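Local coordinates for protein Cas13d (uncultured Ruminococcus sp, PDB 6IV9) that binds a CRISPR RNA as a class 2 CRISPR effector and uses two HEPN domains for crRNA maturation and target RNA cleavage, at residues 269-272 with 273-276; 449-452 with 453-457. The protein carries 2 engineered substitutions. All blocks are in the same frame, centred on the assembly; numbering follows the deposited sequence.

How the contacts relate
Both contacts are single helical turns, read along one continuous piece of chain, and they come in series: 269-272 with 273-276 first, then 449-452 with 453-457. Contact 1 sits near the start of helix 267-291, which probably belongs to the first HEPN domain; contact 2 lies further on, within helix 436-464, probably in one of the helical domains. Their centres are about 54 Å apart and their nearest atoms about 44 Å, so they do not touch and share neither helix nor sheet. Each lies toward the outside of this largely helical protein, about 17 Å and 13 Å from the RNA at the nearest atoms, and its side chains also pack on neighbouring helices.

Contact 1: residues 269-272 with 273-276; sequences ASEA and YKKR
Ala272 O lies over one face of the Arg276 guanidinium, offset toward the rim, 3.7 Å from Arg276 NH1. Tyr273 CA lies over that group too, while the Tyr273 ring has Ser270 O at its edge, near its plane. The arginine reaches this place by a bend at chi3 (-64°), which turns its end back along the helix instead of outward. There a water joins the turn: it donates to Ala269 O at 2.7 Å and accepts a weak bond from Arg276 NH2. Ala269 O is thus gripped twice, since Tyr273 N also bonds to it at 3.1 Å.

The backbone is a regular alpha helix, with Lys274 N to Ser270 O, Lys275 N to Glu271 O and Arg276 N to Ala272 O completing the i to i+4 ladder. On another side Lys274 runs past Ser270: its CG comes within 3.2 Å of Ser270 O, and its CE within 3.4 Å of Ser270 OG. That path takes Lys274 NZ to 3.9 Å from Glu271 OE2, a long salt bridge between chains that cross at a slant. At that distance the attraction is probably modest; the firmer partner of Glu271 OE2 is Tyr219 OH, by a hydrogen bond.

The turn lies near the start of helix 267-291, against two earlier helices. Tyr219 of helix 219-223 touches Lys274 and Lys275, Leu249 of helix 232-251 packs on Tyr273 and Lys274, and the tyrosine hydroxyl is tied to Leu259 O in the preceding loop. Arg276 makes a cation-pi contact with Tyr320 of helix 312-330.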
loop_
_atom_site.group_PDB
_atom_site.type_symbol
_atom_site.label_atom_id
_atom_site.label_comp_id
_atom_site.label_asym_id
_atom_site.label_seq_id
_atom_site.Cartn_x
_atom_site.Cartn_y
_atom_site.Cartn_z
ATOM N N ALA A 269 -21.857 -7.767 -25.976
ATOM C CA ALA A 269 -20.855 -6.895 -25.322
ATOM C C ALA A 269 -21.161 -6.750 -23.832
ATOM O O ALA A 269 -20.240 -6.746 -23.041
ATOM C CB ALA A 269 -20.837 -5.562 -26.002
ATOM N N SER A 270 -22.433 -6.625 -23.494
ATOM C CA SER A 270 -22.857 -6.446 -22.090
ATOM C C SER A 270 -22.465 -7.666 -21.257
ATOM O O SER A 270 -21.917 -7.487 -20.198
ATOM C CB SER A 270 -24.332 -6.241 -22.054
ATOM O OG SER A 270 -24.788 -6.148 -20.729
ATOM N N GLU A 271 -22.764 -8.860 -21.754
ATOM C CA GLU A 271 -22.426 -10.109 -21.036
ATOM C C GLU A 271 -20.908 -10.260 -20.917
ATOM O O GLU A 271 -20.468 -10.740 -19.909
ATOM C CB GLU A 271 -23.122 -11.308 -21.672
ATOM C CG GLU A 271 -24.591 -11.362 -21.308
ATOM C CD GLU A 271 -24.911 -12.240 -20.109
ATOM O OE1 GLU A 271 -24.996 -13.476 -20.295
ATOM O OE2 GLU A 271 -25.071 -11.702 -19.005
ATOM N N ALA A 272 -20.155 -9.897 -21.941
ATOM C CA ALA A 272 -18.691 -10.035 -21.837
ATOM C C ALA A 272 -18.176 -9.125 -20.711
ATOM O O ALA A 272 -17.365 -9.567 -19.931
ATOM C CB ALA A 272 -18.055 -9.711 -23.154
ATOM N N TYR A 273 -18.685 -7.900 -20.639
ATOM C CA TYR A 273 -18.261 -6.962 -19.573
ATOM C C TYR A 273 -18.657 -7.504 -18.201
ATOM O O TYR A 273 -17.815 -7.576 -17.343
ATOM C CB TYR A 273 -18.879 -5.590 -19.818
ATOM C CG TYR A 273 -18.874 -4.678 -18.621
ATOM C CD1 TYR A 273 -17.718 -4.038 -18.224
ATOM C CD2 TYR A 273 -20.015 -4.468 -17.880
ATOM C CE1 TYR A 273 -17.693 -3.204 -17.127
ATOM C CE2 TYR A 273 -20.007 -3.645 -16.774
ATOM C CZ TYR A 273 -18.844 -3.004 -16.400
ATOM O OH TYR A 273 -18.828 -2.200 -15.314
ATOM N N LYS A 274 -19.893 -7.958 -18.045
ATOM C CA LYS A 274 -20.370 -8.470 -16.740
ATOM C C LYS A 274 -19.545 -9.680 -16.303
ATOM O O LYS A 274 -19.249 -9.782 -15.138
ATOM C CB LYS A 274 -21.850 -8.828 -16.827
ATOM C CG LYS A 274 -22.777 -7.668 -17.133
ATOM C CD LYS A 274 -24.193 -7.981 -16.749
ATOM C CE LYS A 274 -25.185 -7.909 -17.874
ATOM N NZ LYS A 274 -26.512 -8.397 -17.447
ATOM N N LYS A 275 -19.202 -10.549 -17.239
ATOM C CA LYS A 275 -18.411 -11.756 -16.931
ATOM C C LYS A 275 -17.042 -11.340 -16.379
ATOM O O LYS A 275 -16.604 -11.914 -15.409
ATOM C CB LYS A 275 -18.277 -12.572 -18.215
ATOM C CG LYS A 275 -17.559 -13.900 -18.083
ATOM C CD LYS A 275 -17.498 -14.648 -19.379
ATOM C CE LYS A 275 -17.293 -16.126 -19.186
ATOM N NZ LYS A 275 -17.399 -16.872 -20.458
ATOM N N ARG A 276 -16.413 -10.351 -16.998
ATOM C CA ARG A 276 -15.093 -9.859 -16.529
ATOM C C ARG A 276 -15.228 -9.288 -15.115
ATOM O O ARG A 276 -14.407 -9.590 -14.306
ATOM C CB ARG A 276 -14.554 -8.796 -17.488
ATOM C CG ARG A 276 -14.116 -9.347 -18.833
ATOM C CD ARG A 276 -13.257 -8.379 -19.592
ATOM N NE ARG A 276 -13.978 -7.178 -19.922
ATOM C CZ ARG A 276 -14.620 -6.972 -21.061
ATOM N NH1 ARG A 276 -14.727 -7.938 -21.949
ATOM N NH2 ARG A 276 -15.143 -5.790 -21.307
HETATM O O HOH W 1 -17.702 -6.031 -23.510
#

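Contact 2: residues 449-452 with 453-457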
loop_
_atom_site.group_PDB
_atom_site.type_symbol
_atom_site.label_atom_id
_atom_site.label_comp_id
_atom_site.label_asym_id
_atom_site.label_seq_id
_atom_site.Cartn_x
_atom_site.Cartn_y
_atom_site.Cartn_z
ATOM N N LYS A 449 28.884 17.060 -8.516
ATOM C CA LYS A 449 29.652 16.477 -9.642
ATOM C C LYS A 449 28.747 16.367 -10.870
ATOM O O LYS A 449 29.217 16.604 -11.976
ATOM C CB LYS A 449 30.216 15.107 -9.272
ATOM C CG LYS A 449 31.065 15.073 -8.013
ATOM C CD LYS A 449 31.655 13.722 -7.739
ATOM C CE LYS A 449 31.748 13.388 -6.270
ATOM N NZ LYS A 449 32.903 12.510 -5.977
ATOM N N LEU A 450 27.490 15.988 -10.660
ATOM C CA LEU A 450 26.540 15.817 -11.782
ATOM C C LEU A 450 26.289 17.155 -12.476
ATOM O O LEU A 450 26.163 17.157 -13.667
ATOM C CB LEU A 450 25.254 15.173 -11.269
ATOM C CG LEU A 450 25.371 13.687 -10.939
ATOM C CD1 LEU A 450 24.103 13.171 -10.298
ATOM C CD2 LEU A 450 25.703 12.881 -12.173
ATOM N N TRP A 451 26.212 18.242 -11.729
ATOM C CA TRP A 451 25.954 19.562 -12.345
ATOM C C TRP A 451 27.077 19.946 -13.304
ATOM O O TRP A 451 26.774 20.419 -14.375
ATOM C CB TRP A 451 25.794 20.632 -11.283
ATOM C CG TRP A 451 25.340 21.921 -11.876
ATOM C CD1 TRP A 451 26.038 23.082 -11.944
ATOM C CD2 TRP A 451 24.070 22.182 -12.484
ATOM N NE1 TRP A 451 25.286 24.046 -12.543
ATOM C CE2 TRP A 451 24.077 23.526 -12.886
ATOM C CE3 TRP A 451 22.931 21.415 -12.727
ATOM C CZ2 TRP A 451 22.991 24.119 -13.515
ATOM C CZ3 TRP A 451 21.859 22.002 -13.348
ATOM C CH2 TRP A 451 21.891 23.332 -13.740
ATOM N N GLY A 452 28.323 19.711 -12.932
ATOM C CA GLY A 452 29.423 20.069 -13.836
ATOM C C GLY A 452 29.298 19.289 -15.119
ATOM O O GLY A 452 29.603 19.813 -16.178
ATOM N N LYS A 453 28.945 18.020 -15.000
ATOM C CA LYS A 453 28.771 17.141 -16.175
ATOM C C LYS A 453 27.526 17.452 -17.020
ATOM O O LYS A 453 27.635 17.373 -18.232
ATOM C CB LYS A 453 28.772 15.700 -15.682
ATOM C CG LYS A 453 28.687 14.643 -16.756
ATOM C CD LYS A 453 28.527 13.289 -16.149
ATOM C CE LYS A 453 29.682 12.357 -16.383
ATOM N NZ LYS A 453 29.767 11.372 -15.288
ATOM N N PHE A 454 26.384 17.744 -16.402
ATOM C CA PHE A 454 25.117 17.873 -17.169
ATOM C C PHE A 454 24.538 19.286 -17.227
ATOM O O PHE A 454 23.458 19.409 -17.786
ATOM C CB PHE A 454 24.061 16.938 -16.583
ATOM C CG PHE A 454 24.361 15.488 -16.824
ATOM C CD1 PHE A 454 24.125 14.920 -18.055
ATOM C CD2 PHE A 454 24.912 14.708 -15.835
ATOM C CE1 PHE A 454 24.416 13.591 -18.286
ATOM C CE2 PHE A 454 25.203 13.381 -16.066
ATOM C CZ PHE A 454 24.949 12.826 -17.287
ATOM N N ARG A 455 25.257 20.293 -16.755
ATOM C CA ARG A 455 24.669 21.650 -16.713
ATOM C C ARG A 455 24.237 22.072 -18.116
ATOM O O ARG A 455 23.119 22.501 -18.252
ATOM C CB ARG A 455 25.726 22.629 -16.201
ATOM C CG ARG A 455 25.465 24.089 -16.535
ATOM C CD ARG A 455 26.551 25.009 -16.010
ATOM N NE ARG A 455 26.024 26.088 -15.189
ATOM C CZ ARG A 455 26.464 26.432 -13.974
ATOM N NH1 ARG A 455 27.617 25.977 -13.517
ATOM N NH2 ARG A 455 25.748 27.238 -13.217
ATOM N N ASN A 456 25.096 21.908 -19.112
ATOM C CA ASN A 456 24.742 22.344 -20.485
ATOM C C ASN A 456 23.562 21.525 -21.006
ATOM O O ASN A 456 22.706 22.091 -21.667
ATOM C CB ASN A 456 25.949 22.319 -21.416
ATOM C CG ASN A 456 27.092 23.167 -20.909
ATOM O OD1 ASN A 456 26.888 24.173 -20.248
ATOM N ND2 ASN A 456 28.305 22.762 -21.217
ATOM N N ASP A 457 23.555 20.224 -20.726
ATOM C CA ASP A 457 22.447 19.344 -21.174
ATOM C C ASP A 457 21.140 19.802 -20.520
ATOM O O ASP A 457 20.127 19.844 -21.202
ATOM C CB ASP A 457 22.747 17.887 -20.833
ATOM C CG ASP A 457 23.713 17.209 -21.786
ATOM O OD1 ASP A 457 23.851 17.670 -22.906
ATOM O OD2 ASP A 457 24.308 16.224 -21.394
#
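Trp451 and Arg455, one turn apart, both send CG anti to the backbone N (chi1 -172° and 160°), and this brings the arginine chain across the indole. Arg455 CB lies over the five-membered ring, a CH-pi contact with 3.8 Å from Arg455 CB to Trp451 CE2. Further out, a bend at chi3 swings the guanidinium round the pyrrole edge. Trp451 NE1 then stands over the centre of the guanidinium face, 3.0 Å from Arg455 CZ, with the two planes 72° apart; Arg455 NH2 lies at the indole edge, in its plane. No hydrogen bond forms: the indole N-H points almost straight into a cationic face, unfavourably close, so the placing of the exposed Arg455 end is doubtful; the aliphatic chain is the sound part. An alanine in place of Trp451 would probably leave Arg455 CB and CG without the ring face they lie on, and Tyr387 without its stacking partner.

Phe454 N bonds to Leu450 O at 2.8 Å, but Arg455 N to Trp451 O is weak and bent, and the helix kinks just beyond. Leu450 and Phe454 point the same way, Leu450 CD2 resting 4.0 Å from Phe454 CE2.

Within helix 436-464 this buried side faces two neighbours: Leu450 packs on Leu379 and Met383 of helix 376-386, and Phe454 on Leu410 and Asn414 of helix 400-418, where Asn414 OD1 also holds Lys453 NZ.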